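Local coordinates for protein putative serine phosphatase (PDB 6K4E) that probably dephosphorylates serine or threonine residues of a partner protein as a magnesium-dependent PP2C-type phosphatase, in a signalling pathway that controls biofilm formation, at residues S236-L241 against Q289-T294; P88-G93 against A114-P119; H81-W86 against E271-F276; L241-G246 against A278-Y283; I108-C113 against T294-R299. All blocks are in the same frame, centred on the assembly; numbering follows the deposited sequence.

Interaction 1: S236-L241 against Q289-T294; sequences STDGFL and QRDDIT. With MG (magnesium ion), chain F; MG (magnesium ion), chain H.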
# COMPACT_ATOMS: atom_id res chain seq x y z
N SER B 236 15.03 -15.29 6.64
CA SER B 236 14.39 -14.73 7.82
C SER B 236 14.67 -13.24 7.92
O SER B 236 15.77 -12.80 7.62
CB SER B 236 14.91 -15.43 9.08
OG SER B 236 14.50 -14.75 10.26
N THR B 237 13.69 -12.47 8.43
CA THR B 237 13.91 -11.05 8.74
C THR B 237 14.63 -11.00 10.08
O THR B 237 14.80 -12.05 10.72
CB THR B 237 12.58 -10.27 8.76
OG1 THR B 237 11.70 -10.88 9.72
CG2 THR B 237 11.88 -10.24 7.37
N ASP B 238 15.05 -9.80 10.54
CA ASP B 238 15.75 -9.71 11.82
C ASP B 238 14.91 -10.06 13.07
O ASP B 238 15.48 -10.29 14.12
CB ASP B 238 16.40 -8.31 11.97
CG ASP B 238 15.42 -7.16 11.96
OD1 ASP B 238 14.18 -7.42 12.00
OD2 ASP B 238 15.87 -5.99 11.92
N GLY B 239 13.58 -10.00 12.97
CA GLY B 239 12.69 -10.18 14.11
C GLY B 239 12.91 -11.38 15.00
O GLY B 239 12.91 -11.25 16.22
N PHE B 240 13.04 -12.57 14.41
CA PHE B 240 13.27 -13.83 15.13
C PHE B 240 14.65 -13.78 15.83
O PHE B 240 14.78 -14.21 16.98
CB PHE B 240 13.22 -15.04 14.13
CG PHE B 240 13.14 -16.41 14.78
CD1 PHE B 240 14.27 -17.01 15.32
CD2 PHE B 240 11.93 -17.11 14.84
CE1 PHE B 240 14.19 -18.28 15.91
CE2 PHE B 240 11.86 -18.37 15.43
CZ PHE B 240 12.98 -18.95 15.96
N LEU B 241 15.68 -13.26 15.12
CA LEU B 241 17.07 -13.21 15.64
C LEU B 241 17.21 -12.12 16.68
O LEU B 241 18.11 -12.18 17.49
CB LEU B 241 18.11 -13.02 14.50
CG LEU B 241 18.38 -14.24 13.59
CD1 LEU B 241 17.32 -14.37 12.47
CD2 LEU B 241 19.72 -14.12 12.93
N GLN B 289 6.89 -9.74 22.35
CA GLN B 289 7.46 -9.88 21.01
C GLN B 289 8.03 -8.50 20.68
O GLN B 289 7.36 -7.48 20.83
CB GLN B 289 6.39 -10.31 19.99
CG GLN B 289 6.99 -10.77 18.67
CD GLN B 289 5.95 -11.18 17.67
OE1 GLN B 289 4.88 -11.64 18.03
NE2 GLN B 289 6.23 -11.03 16.40
N ARG B 290 9.30 -8.48 20.33
CA ARG B 290 10.09 -7.27 20.08
C ARG B 290 9.86 -6.67 18.69
O ARG B 290 9.89 -5.46 18.54
CB ARG B 290 11.59 -7.63 20.31
CG ARG B 290 12.48 -6.45 20.50
CD ARG B 290 13.65 -6.76 21.39
NE ARG B 290 14.08 -5.51 21.98
CZ ARG B 290 14.98 -5.39 22.95
NH1 ARG B 290 15.56 -6.47 23.46
NH2 ARG B 290 15.30 -4.19 23.42
N ASP B 291 9.64 -7.53 17.67
CA ASP B 291 9.49 -7.12 16.27
C ASP B 291 8.67 -8.15 15.49
O ASP B 291 8.33 -9.22 16.02
CB ASP B 291 10.90 -6.95 15.64
CG ASP B 291 10.94 -6.26 14.29
OD1 ASP B 291 9.92 -5.63 13.91
OD2 ASP B 291 11.98 -6.32 13.61
N ASP B 292 8.28 -7.80 14.26
CA ASP B 292 7.57 -8.69 13.36
C ASP B 292 8.51 -9.85 13.05
O ASP B 292 9.72 -9.64 12.83
CB ASP B 292 7.22 -7.94 12.06
CG ASP B 292 6.31 -6.78 12.27
OD1 ASP B 292 5.33 -6.93 13.00
OD2 ASP B 292 6.57 -5.71 11.69
N ILE B 293 7.98 -11.06 13.06
CA ILE B 293 8.75 -12.26 12.77
C ILE B 293 8.31 -12.87 11.42
O ILE B 293 7.12 -12.90 11.11
CB ILE B 293 8.67 -13.28 13.96
CG1 ILE B 293 9.35 -12.70 15.23
CG2 ILE B 293 9.25 -14.66 13.61
CD1 ILE B 293 8.96 -13.30 16.55
N THR B 294 9.29 -13.28 10.59
CA THR B 294 9.08 -13.97 9.32
C THR B 294 10.24 -14.88 9.07
O THR B 294 11.39 -14.46 9.18
CB THR B 294 8.93 -13.04 8.10
OG1 THR B 294 8.08 -11.97 8.45
CG2 THR B 294 8.32 -13.79 6.86
MG MG F . 12.29 -6.07 11.71
MG MG H . 17.82 -5.11 11.21
O HOH W 1 12.08 -12.95 11.46
O HOH W 2 13.47 -4.38 11.84
O HOH W 3 11.23 -10.06 18.01
O HOH W 4 10.77 -4.61 11.77
O HOH W 5 11.08 -7.94 11.21
O HOH W 6 17.20 -3.64 12.86
O HOH W 7 16.67 -3.32 10.23

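Interaction 2: P88-G93 against A114-P119; sequences PRDVVG and AGHGVP. With MG (magnesium ion), chain G.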
# COMPACT_ATOMS: atom_id res chain seq x y z
N PRO B 88 3.25 -11.03 12.87
CA PRO B 88 3.45 -9.59 13.10
C PRO B 88 3.44 -9.31 14.59
O PRO B 88 2.79 -10.04 15.36
CB PRO B 88 2.23 -8.95 12.41
CG PRO B 88 1.74 -9.97 11.48
CD PRO B 88 1.95 -11.26 12.20
N ARG B 89 4.17 -8.26 15.00
CA ARG B 89 4.24 -7.87 16.41
C ARG B 89 2.84 -7.40 16.83
O ARG B 89 2.30 -7.85 17.84
CB ARG B 89 5.28 -6.78 16.62
CG ARG B 89 5.57 -6.50 18.08
CD ARG B 89 6.49 -5.30 18.20
NE ARG B 89 5.77 -4.13 18.68
CZ ARG B 89 6.34 -3.09 19.27
NH1 ARG B 89 7.65 -3.06 19.47
NH2 ARG B 89 5.60 -2.06 19.68
N ASP B 90 2.22 -6.55 16.01
CA ASP B 90 0.87 -6.12 16.31
C ASP B 90 -0.07 -6.95 15.40
O ASP B 90 0.29 -8.08 15.05
CB ASP B 90 0.76 -4.60 16.23
CG ASP B 90 1.91 -3.88 16.96
OD1 ASP B 90 2.23 -4.27 18.12
OD2 ASP B 90 2.53 -2.96 16.36
N VAL B 91 -1.26 -6.48 15.07
CA VAL B 91 -2.13 -7.30 14.23
C VAL B 91 -1.64 -7.27 12.77
O VAL B 91 -1.72 -8.27 12.05
CB VAL B 91 -3.59 -6.84 14.38
CG1 VAL B 91 -4.56 -7.85 13.77
CG2 VAL B 91 -3.92 -6.62 15.86
N VAL B 92 -1.08 -6.13 12.37
CA VAL B 92 -0.49 -5.90 11.05
C VAL B 92 0.97 -5.49 11.27
O VAL B 92 1.28 -4.83 12.27
CB VAL B 92 -1.29 -4.87 10.20
CG1 VAL B 92 -2.66 -5.42 9.81
CG2 VAL B 92 -1.43 -3.51 10.90
N GLY B 93 1.86 -5.89 10.38
CA GLY B 93 3.27 -5.59 10.54
C GLY B 93 3.92 -5.04 9.29
O GLY B 93 3.23 -4.81 8.31
N ALA B 114 10.34 -0.46 6.70
CA ALA B 114 10.56 0.44 7.84
C ALA B 114 9.34 0.44 8.76
O ALA B 114 8.21 0.54 8.29
CB ALA B 114 10.84 1.84 7.35
N GLY B 115 9.58 0.23 10.04
CA GLY B 115 8.53 0.20 11.04
C GLY B 115 7.81 -1.13 11.18
O GLY B 115 8.16 -2.14 10.56
N HIS B 116 6.83 -1.14 12.05
CA HIS B 116 5.96 -2.27 12.30
C HIS B 116 4.59 -1.63 12.52
O HIS B 116 4.46 -0.43 12.33
CB HIS B 116 6.45 -3.09 13.51
CG HIS B 116 6.66 -2.27 14.74
ND1 HIS B 116 5.59 -1.91 15.55
CD2 HIS B 116 7.78 -1.71 15.25
CE1 HIS B 116 6.09 -1.17 16.51
NE2 HIS B 116 7.41 -1.02 16.38
N GLY B 117 3.58 -2.42 12.89
CA GLY B 117 2.24 -1.89 13.10
C GLY B 117 1.65 -1.36 11.82
O GLY B 117 1.99 -1.84 10.74
N VAL B 118 0.77 -0.35 11.93
CA VAL B 118 0.10 0.28 10.78
C VAL B 118 1.11 0.91 9.79
O VAL B 118 1.01 0.59 8.60
CB VAL B 118 -0.98 1.30 11.25
CG1 VAL B 118 -1.55 2.09 10.08
CG2 VAL B 118 -2.07 0.58 12.02
N PRO B 119 2.10 1.76 10.22
CA PRO B 119 3.04 2.35 9.24
C PRO B 119 3.79 1.28 8.44
O PRO B 119 3.94 1.42 7.23
CB PRO B 119 3.97 3.21 10.09
CG PRO B 119 3.22 3.50 11.29
CD PRO B 119 2.41 2.27 11.57
MG MG G . 9.98 -3.40 10.01
O HOH W 8 3.59 -5.17 13.95
O HOH W 4 10.77 -4.61 11.77
O HOH W 9 8.66 -5.11 10.19
O HOH W 10 11.90 -2.67 9.97

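Interaction 3: H81-W86 against E271-F276; sequences HHFILW and EQAEAF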
# COMPACT_ATOMS: atom_id res chain seq x y z
N HIS B 81 7.82 -28.87 0.71
CA HIS B 81 9.18 -28.45 0.43
C HIS B 81 9.33 -26.95 0.69
O HIS B 81 10.17 -26.28 0.09
CB HIS B 81 9.64 -28.91 -0.95
CG HIS B 81 10.15 -30.31 -0.94
ND1 HIS B 81 11.50 -30.58 -1.12
CD2 HIS B 81 9.50 -31.47 -0.71
CE1 HIS B 81 11.61 -31.90 -1.02
NE2 HIS B 81 10.43 -32.47 -0.77
N HIS B 82 8.44 -26.44 1.59
CA HIS B 82 8.46 -25.08 2.11
C HIS B 82 7.80 -25.05 3.47
O HIS B 82 7.01 -25.94 3.79
CB HIS B 82 7.76 -24.08 1.14
CG HIS B 82 6.38 -23.68 1.55
ND1 HIS B 82 5.30 -24.54 1.39
CD2 HIS B 82 5.95 -22.53 2.13
CE1 HIS B 82 4.26 -23.91 1.90
NE2 HIS B 82 4.59 -22.69 2.36
N PHE B 83 8.05 -23.96 4.23
CA PHE B 83 7.33 -23.64 5.46
C PHE B 83 7.34 -22.14 5.63
O PHE B 83 8.24 -21.47 5.14
CB PHE B 83 7.80 -24.40 6.70
CG PHE B 83 9.05 -23.92 7.41
CD1 PHE B 83 9.06 -22.71 8.10
CD2 PHE B 83 10.17 -24.75 7.50
CE1 PHE B 83 10.19 -22.29 8.79
CE2 PHE B 83 11.29 -24.34 8.22
CZ PHE B 83 11.30 -23.11 8.85
N ILE B 84 6.28 -21.60 6.27
CA ILE B 84 6.15 -20.17 6.51
C ILE B 84 5.91 -19.92 7.96
O ILE B 84 5.08 -20.58 8.59
CB ILE B 84 5.08 -19.49 5.59
CG1 ILE B 84 4.98 -17.97 5.85
CG2 ILE B 84 3.72 -20.14 5.65
CD1 ILE B 84 6.31 -17.18 5.58
N LEU B 85 6.66 -19.00 8.50
CA LEU B 85 6.50 -18.54 9.87
C LEU B 85 6.25 -17.04 9.72
O LEU B 85 7.12 -16.33 9.21
CB LEU B 85 7.78 -18.82 10.69
CG LEU B 85 7.64 -18.99 12.21
CD1 LEU B 85 9.00 -19.30 12.85
CD2 LEU B 85 7.03 -17.74 12.89
N TRP B 86 5.05 -16.58 10.03
CA TRP B 86 4.76 -15.16 9.84
C TRP B 86 3.96 -14.66 11.00
O TRP B 86 2.80 -15.01 11.12
CB TRP B 86 4.00 -14.93 8.52
CG TRP B 86 3.75 -13.48 8.21
CD1 TRP B 86 4.65 -12.56 7.77
CD2 TRP B 86 2.50 -12.79 8.32
NE1 TRP B 86 4.04 -11.33 7.59
CE2 TRP B 86 2.71 -11.46 7.90
CE3 TRP B 86 1.20 -13.18 8.69
CZ2 TRP B 86 1.66 -10.52 7.82
CZ3 TRP B 86 0.18 -12.25 8.65
CH2 TRP B 86 0.41 -10.94 8.23
N GLU B 271 7.73 -30.12 10.36
CA GLU B 271 8.28 -30.39 11.68
C GLU B 271 9.26 -29.33 12.12
O GLU B 271 9.28 -28.99 13.31
CB GLU B 271 8.88 -31.79 11.75
CG GLU B 271 7.85 -32.89 11.51
CD GLU B 271 8.44 -34.28 11.35
OE1 GLU B 271 9.60 -34.50 11.78
OE2 GLU B 271 7.74 -35.17 10.82
N GLN B 272 10.08 -28.79 11.17
CA GLN B 272 11.04 -27.73 11.43
C GLN B 272 10.34 -26.49 11.89
O GLN B 272 10.71 -25.93 12.92
CB GLN B 272 11.88 -27.41 10.19
CG GLN B 272 12.79 -28.54 9.74
CD GLN B 272 13.77 -27.98 8.73
OE1 GLN B 272 14.26 -26.86 8.88
NE2 GLN B 272 14.07 -28.73 7.68
N ALA B 273 9.28 -26.07 11.17
CA ALA B 273 8.43 -24.92 11.48
C ALA B 273 7.94 -24.99 12.90
O ALA B 273 8.18 -24.05 13.64
CB ALA B 273 7.24 -24.88 10.53
N GLU B 274 7.31 -26.12 13.29
CA GLU B 274 6.84 -26.34 14.66
C GLU B 274 7.97 -26.22 15.69
O GLU B 274 7.79 -25.52 16.70
CB GLU B 274 6.17 -27.72 14.81
CG GLU B 274 5.36 -27.91 16.10
CD GLU B 274 6.02 -28.52 17.34
OE1 GLU B 274 7.19 -28.97 17.24
OE2 GLU B 274 5.36 -28.56 18.40
N ALA B 275 9.13 -26.88 15.43
CA ALA B 275 10.27 -26.81 16.33
C ALA B 275 10.79 -25.39 16.49
O ALA B 275 11.14 -25.04 17.61
CB ALA B 275 11.40 -27.74 15.89
N PHE B 276 10.83 -24.60 15.39
CA PHE B 276 11.33 -23.24 15.41
C PHE B 276 10.41 -22.34 16.26
O PHE B 276 10.91 -21.60 17.10
CB PHE B 276 11.53 -22.70 14.00
CG PHE B 276 12.62 -23.33 13.15
CD1 PHE B 276 13.44 -24.35 13.66
CD2 PHE B 276 12.91 -22.83 11.88
CE1 PHE B 276 14.48 -24.89 12.88
CE2 PHE B 276 13.94 -23.39 11.10
CZ PHE B 276 14.71 -24.42 11.59

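Interaction 4: L241-G246 against A278-Y283; sequences LDQAGG and ATLAEY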
# COMPACT_ATOMS: atom_id res chain seq x y z
N LEU B 241 15.68 -13.26 15.12
CA LEU B 241 17.07 -13.21 15.64
C LEU B 241 17.21 -12.12 16.68
O LEU B 241 18.11 -12.18 17.49
CB LEU B 241 18.11 -13.02 14.50
CG LEU B 241 18.38 -14.24 13.59
CD1 LEU B 241 17.32 -14.37 12.47
CD2 LEU B 241 19.72 -14.12 12.93
N ASP B 242 16.31 -11.15 16.66
CA ASP B 242 16.33 -10.05 17.63
C ASP B 242 15.42 -10.30 18.81
O ASP B 242 15.44 -9.52 19.75
CB ASP B 242 15.97 -8.71 16.94
CG ASP B 242 17.02 -8.19 15.96
OD1 ASP B 242 18.15 -8.76 15.94
OD2 ASP B 242 16.73 -7.21 15.26
N GLN B 243 14.63 -11.38 18.77
CA GLN B 243 13.73 -11.69 19.89
C GLN B 243 14.47 -11.82 21.20
O GLN B 243 15.31 -12.72 21.36
CB GLN B 243 12.92 -12.96 19.64
CG GLN B 243 11.87 -13.24 20.75
CD GLN B 243 10.91 -12.07 20.99
OE1 GLN B 243 10.22 -11.60 20.08
NE2 GLN B 243 10.93 -11.53 22.19
N ALA B 244 14.15 -10.91 22.15
CA ALA B 244 14.70 -10.91 23.49
C ALA B 244 14.17 -12.14 24.27
O ALA B 244 13.07 -12.59 24.01
CB ALA B 244 14.30 -9.63 24.19
N GLY B 245 14.99 -12.68 25.17
CA GLY B 245 14.61 -13.81 25.99
C GLY B 245 15.79 -14.47 26.68
O GLY B 245 16.90 -13.93 26.68
N GLY B 246 15.54 -15.66 27.22
CA GLY B 246 16.55 -16.45 27.90
C GLY B 246 16.84 -15.93 29.28
O GLY B 246 16.03 -15.17 29.85
N ALA B 278 8.23 -23.44 18.70
CA ALA B 278 8.42 -23.91 20.07
C ALA B 278 9.79 -23.47 20.69
O ALA B 278 9.84 -23.19 21.89
CB ALA B 278 8.25 -25.42 20.16
N THR B 279 10.87 -23.37 19.88
CA THR B 279 12.21 -22.93 20.32
C THR B 279 12.19 -21.44 20.72
O THR B 279 12.79 -21.08 21.72
CB THR B 279 13.29 -23.26 19.25
OG1 THR B 279 13.37 -24.68 19.11
CG2 THR B 279 14.68 -22.71 19.60
N LEU B 280 11.48 -20.61 19.96
CA LEU B 280 11.36 -19.18 20.27
C LEU B 280 10.42 -18.95 21.45
O LEU B 280 10.75 -18.14 22.33
CB LEU B 280 10.93 -18.35 19.05
CG LEU B 280 11.19 -16.83 19.20
CD1 LEU B 280 12.68 -16.51 19.24
CD2 LEU B 280 10.56 -16.09 18.10
N ALA B 281 9.28 -19.67 21.49
CA ALA B 281 8.31 -19.55 22.59
C ALA B 281 9.00 -19.86 23.92
O ALA B 281 8.84 -19.11 24.88
CB ALA B 281 7.13 -20.47 22.36
N GLU B 282 9.84 -20.89 23.92
CA GLU B 282 10.60 -21.32 25.09
C GLU B 282 11.62 -20.28 25.51
O GLU B 282 11.66 -19.94 26.68
CB GLU B 282 11.26 -22.70 24.84
CG GLU B 282 12.19 -23.16 25.96
CD GLU B 282 12.05 -24.56 26.51
OE1 GLU B 282 12.96 -24.98 27.26
OE2 GLU B 282 11.04 -25.25 26.23
N TYR B 283 12.42 -19.77 24.54
CA TYR B 283 13.46 -18.76 24.74
C TYR B 283 12.87 -17.48 25.26
O TYR B 283 13.32 -16.98 26.27
CB TYR B 283 14.25 -18.53 23.43
CG TYR B 283 15.44 -17.61 23.62
CD1 TYR B 283 16.57 -18.04 24.31
CD2 TYR B 283 15.41 -16.30 23.15
CE1 TYR B 283 17.64 -17.18 24.54
CE2 TYR B 283 16.49 -15.44 23.36
CZ TYR B 283 17.60 -15.88 24.06
OH TYR B 283 18.66 -15.04 24.28

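Interaction 5: I108-C113 against T294-R299; sequences IGVVDC and TILSFR. With MG (magnesium ion), chain G; MG (magnesium ion), chain F.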
# COMPACT_ATOMS: atom_id res chain seq x y z
N ILE B 108 11.48 -16.54 -4.71
CA ILE B 108 11.01 -16.55 -3.33
C ILE B 108 11.77 -15.49 -2.52
O ILE B 108 12.97 -15.31 -2.70
CB ILE B 108 11.10 -17.99 -2.79
CG1 ILE B 108 10.32 -18.16 -1.48
CG2 ILE B 108 12.56 -18.47 -2.68
CD1 ILE B 108 10.03 -19.74 -1.04
N GLY B 109 11.08 -14.78 -1.65
CA GLY B 109 11.73 -13.74 -0.86
C GLY B 109 11.00 -13.25 0.36
O GLY B 109 9.84 -13.61 0.57
N VAL B 110 11.68 -12.47 1.20
CA VAL B 110 11.14 -11.87 2.43
C VAL B 110 11.50 -10.40 2.40
O VAL B 110 12.52 -10.02 1.81
CB VAL B 110 11.64 -12.52 3.76
CG1 VAL B 110 11.12 -13.95 3.92
CG2 VAL B 110 13.16 -12.43 3.91
N VAL B 111 10.66 -9.57 3.02
CA VAL B 111 10.87 -8.12 3.02
C VAL B 111 10.54 -7.61 4.41
O VAL B 111 9.54 -8.04 4.98
CB VAL B 111 10.02 -7.36 1.94
CG1 VAL B 111 10.32 -5.87 1.94
CG2 VAL B 111 10.23 -7.92 0.53
N ASP B 112 11.34 -6.69 4.95
CA ASP B 112 11.08 -6.05 6.24
C ASP B 112 11.10 -4.58 5.92
O ASP B 112 12.17 -4.04 5.63
CB ASP B 112 12.18 -6.41 7.28
CG ASP B 112 12.00 -5.79 8.67
OD1 ASP B 112 11.08 -4.95 8.83
OD2 ASP B 112 12.73 -6.19 9.62
N CYS B 113 9.89 -3.95 5.85
CA CYS B 113 9.71 -2.53 5.57
C CYS B 113 9.95 -1.73 6.83
O CYS B 113 9.68 -2.24 7.91
CB CYS B 113 8.30 -2.26 5.04
SG CYS B 113 7.91 -3.10 3.50
N THR B 294 9.29 -13.28 10.59
CA THR B 294 9.08 -13.97 9.32
C THR B 294 10.24 -14.88 9.07
O THR B 294 11.39 -14.46 9.18
CB THR B 294 8.93 -13.04 8.10
OG1 THR B 294 8.08 -11.97 8.45
CG2 THR B 294 8.32 -13.79 6.86
N ILE B 295 9.92 -16.14 8.76
CA ILE B 295 10.88 -17.13 8.31
C ILE B 295 10.22 -17.85 7.14
O ILE B 295 9.20 -18.50 7.31
CB ILE B 295 11.40 -18.14 9.38
CG1 ILE B 295 12.06 -17.42 10.57
CG2 ILE B 295 12.37 -19.17 8.74
CD1 ILE B 295 12.74 -18.42 11.57
N LEU B 296 10.81 -17.74 5.96
CA LEU B 296 10.36 -18.45 4.78
C LEU B 296 11.44 -19.44 4.41
O LEU B 296 12.60 -19.07 4.20
CB LEU B 296 10.04 -17.48 3.62
CG LEU B 296 9.39 -18.06 2.35
CD1 LEU B 296 8.33 -19.12 2.67
CD2 LEU B 296 8.86 -16.96 1.46
N SER B 297 11.08 -20.73 4.47
CA SER B 297 12.02 -21.79 4.20
C SER B 297 11.56 -22.56 3.02
O SER B 297 10.37 -22.64 2.78
CB SER B 297 12.17 -22.70 5.42
OG SER B 297 13.06 -23.78 5.19
N PHE B 298 12.52 -23.09 2.26
CA PHE B 298 12.35 -23.87 1.03
C PHE B 298 13.48 -24.88 0.88
O PHE B 298 14.57 -24.66 1.38
CB PHE B 298 12.24 -22.95 -0.19
CG PHE B 298 13.41 -22.02 -0.45
CD1 PHE B 298 13.54 -20.83 0.25
CD2 PHE B 298 14.34 -22.31 -1.43
CE1 PHE B 298 14.61 -19.95 -0.01
CE2 PHE B 298 15.40 -21.44 -1.68
CZ PHE B 298 15.53 -20.26 -0.99
N ARG B 299 13.20 -26.02 0.25
CA ARG B 299 14.20 -27.06 0.14
C ARG B 299 14.30 -27.59 -1.28
O ARG B 299 13.29 -27.72 -1.96
CB ARG B 299 13.85 -28.19 1.13
CG ARG B 299 14.69 -29.45 1.00
CD ARG B 299 14.51 -30.34 2.18
NE ARG B 299 15.05 -31.67 1.93
CZ ARG B 299 16.13 -32.17 2.52
NH1 ARG B 299 16.81 -31.43 3.40
NH2 ARG B 299 16.53 -33.40 2.25
MG MG G . 9.98 -3.40 10.01
MG MG F . 12.29 -6.07 11.71
O HOH W 5 11.08 -7.94 11.21
O HOH W 4 10.77 -4.61 11.77
O HOH W 2 13.47 -4.38 11.84
O HOH W 9 8.66 -5.11 10.19
O HOH W 10 11.90 -2.67 9.97

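Interaction 1: S236-L241 against Q289-T294
Asp291 meets Asp238 across the magnesium ion of chain F. Asp291 OD2 binds this metal at 1.9 Å and Asp238 OD1 binds it at 2.3 Å. The two carboxylates are turned 62° from one another, and Asp238 OD1 and Asp291 OD2 lie 2.9 Å apart, a closeness of like charges that the shared cation presumably offsets. A first torsion of -168°, which sets CG of Asp291 anti to its backbone N, carries the carboxylate across to the ion, where OD1 also accepts from metal-bound water 4. Asp238 OD2 binds a second magnesium ion, that of chain H, and Asp112 completes the carboxylate set of the first. Asp292 takes part through its carbonyl, which receives a CA-H...O contact from Gly239 (CA to O 3.3 Å) and a hydrogen bond from water 5, another ligand of the metal. Its carboxylate is held by the backbone N of Arg89 and of Gly94. Ile293 packs CG1 on the Gly239-Phe240 peptide and sets CG2 at the edge of the Phe240 ring, 3.8 Å from CD2. Thr294 O accepts from Thr237 N at 3.1 Å (N-H...O 156°). Water 1 accepts from Thr294 N and Phe240 N and donates to Thr237 OG1, while both threonine hydroxyls bond to Asp95. Strand 293-300 lies between strands 82-87 and 231-236 of one sheet, and Phe240 packs on Leu85, Ile295 and Met260 of helix 254-264.

Interaction 2: P88-G93 against A114-P119
The CA atoms come nearest at Gly93 and Gly117, 4.6 Å apart, where the irregular loop 88-93 passes the start of helix 117-138. Gly117, with phi at 65°, lets its CA approach Val92 O to 3.2 Å in a CA-H...O contact. Water 8 bridges the two segments, accepting from Asp90 N at 2.8 Å and from Gly117 N at 2.9 Å. Next to this junction, Arg89 lays its guanidinium across one face of the His116 ring. The planes are 33° apart, and His116 CE1 sits over the centre of the guanidinium, 3.3 Å from NH2 of Arg89. A bend at chi3 (106°) folds the arginine over the ring. Asp90 comes instead to the ring edge, where its OD2 accepts a weak hydrogen bond from His116 ND1 at 3.3 Å; its OD1 forms a salt bridge with Arg89 NE, so the acid links both partners. Val92 CG2 and Val118 CG2 touch loosely, and Val118 also packs on Val118 of the second subunit. Just before the histidine, Gly115 O binds the magnesium ion of chain G at 2.3 Å, beside Asp112 and Cys113 O. A metal-binding aspartate at a strand end and then, after two intervening residues, Gly-His-Gly leading into a helix make up the metal-binding element characteristic of PP2C-type phosphatases, SpoIIE relatives included.

Interaction 3: H81-W86 against E271-F276
Helix-on-sheet packing, as on the flanks of the PP2C sandwich, brings Phe83 of strand 82-87 against Ala273, Gln272 and Phe276 of helix 269-284. The short segments run almost parallel, at 24°, with their axes 8.4 Å apart at closest. Phe83 carries the contact. The Ala273 methyl group sits over one face of its ring, Ala273 CB lying 4.0 Å from the Phe83 ring centroid in a CH-pi contact. Further out, Phe83 CZ lies 3.4 Å from Phe276 CD2, the two ring planes being inclined at 78°. Gln272 adds CB, 3.7 Å from Phe83 CE2; its OE1 lies at the ring edge, in plane, and the hydrogen bond of that oxygen is with Tyr234 OH. Leu85, two residues along the same face of the strand, adds a looser touch of CD1 on Phe276 CB, 4.4 Å apart. Phe83 and Leu85 also rest on Ile295 of the neighbouring strand 293-300, to which strand 82-87 is hydrogen-bonded through its backbone, while Phe276 packs between this layer and Met260, Leu261 and His264 of helix 254-264.

Interaction 4: L241-G246 against A278-Y283
Tyr283 spreads one face of its ring against the Gly245-Gly246 peptide. Gly246 N lies 3.6 Å above the Tyr283 ring plane, over its centre, and Gly245 C stands above it nearer the rim; Gly246 CA adds a CH-pi contact, 4.1 Å from the Tyr283 centroid. Gly246 has no side chain to hold the backbone off the aromatic face, and Gly245 comes close to the tyrosine carbonyl instead, in a CA-H...O contact. The ring edge has a different partner: Gln243 O lies in the ring plane, 3.6 Å from Tyr283 CE2. Setting CG anti to the backbone N (chi1 -174°) swings the ring off the helix and against the turn, and Tyr283 OH comes to 3.2 Å from Gly245 O, though its hydrogen bond goes to Phe250 O. The backbone of the tyrosine grips the same peptide, with Gly246 N donating to Tyr283 O at 2.8 Å from 36° above the carbonyl plane. One helical turn earlier, Leu280 crosses Gln243 at about a right angle, its CD1 resting 3.6 Å from Gln243 CB. A bend at chi2 (55°) returns the glutamine amide to the backbone: NE2 donates to Ala244 O and to Pro288 O, and OE1 accepts from Arg290 N. A two-stranded hairpin of the PP2C domain, 244-245 with 250-251, is in this way joined to the C-terminal end of helix 269-284 by the tyrosine ring against the glycines and the Gly246 N to Tyr283 O bond.

Interaction 5: I108-C113 against T294-R299
Ile108 CG1 and Leu296 CD2 stand only 3.5 Å apart, tighter than usual for carbon against carbon, between strands that belong to two different sheets. The strands run nearly antiparallel, at 170°, with axes 7.7 Å apart, yet they meet through side chains instead of pairing edge to edge. Ile108 spreads its branches: CG1 goes to Leu296, CG2 sits over one face of the Phe298 ring, 3.8 Å from its centroid and 17° off the normal, in a CH-pi contact, and CD1 wedges between the two residues. A first torsion of 59° at Phe298, with CG between backbone N and carbonyl carbon, turns that face to the isoleucine. Val110 slides past Leu296 in the opposite direction, its CG1 meeting Leu296 CB at 3.7 Å, and the methyl of Thr294 closes the row. Past this apolar layer, the C-terminal end of strand 105-113 turns polar. Asp112 bridges two magnesium ions, OD1 binding that of chain G at 2.2 Å and OD2 that of chain F at 2.1 Å; Cys113 O joins the first ion and water 4 bridges both. The chemistry is thus split: purely apolar packing between the sheets of a PP2C sandwich, and beyond it metal coordination, with each carboxylate oxygen of Asp112 taking a different ion.

Overall arrangement
From the N terminus, strand 82-87 opens interaction 3, whose long loop closes only at helix 269-284. Within that loop, interaction 2 joins the segment after the strand to the start of helix 117-138. Interaction 5 starts inside interaction 2 at strand 105-113 and closes at strand 293-300, so it crosses both interactions 2 and 3 while bringing the two sheets together. Interaction 1 lies wholly within the span of interaction 5 and crosses interaction 3; interaction 4 lies within interaction 1 and also crosses interaction 3. Interactions 1, 2 and 5 converge on the magnesium cluster, sharing water 4, whereas interactions 3 and 4 fasten helix 269-284 to the sheet and hairpin.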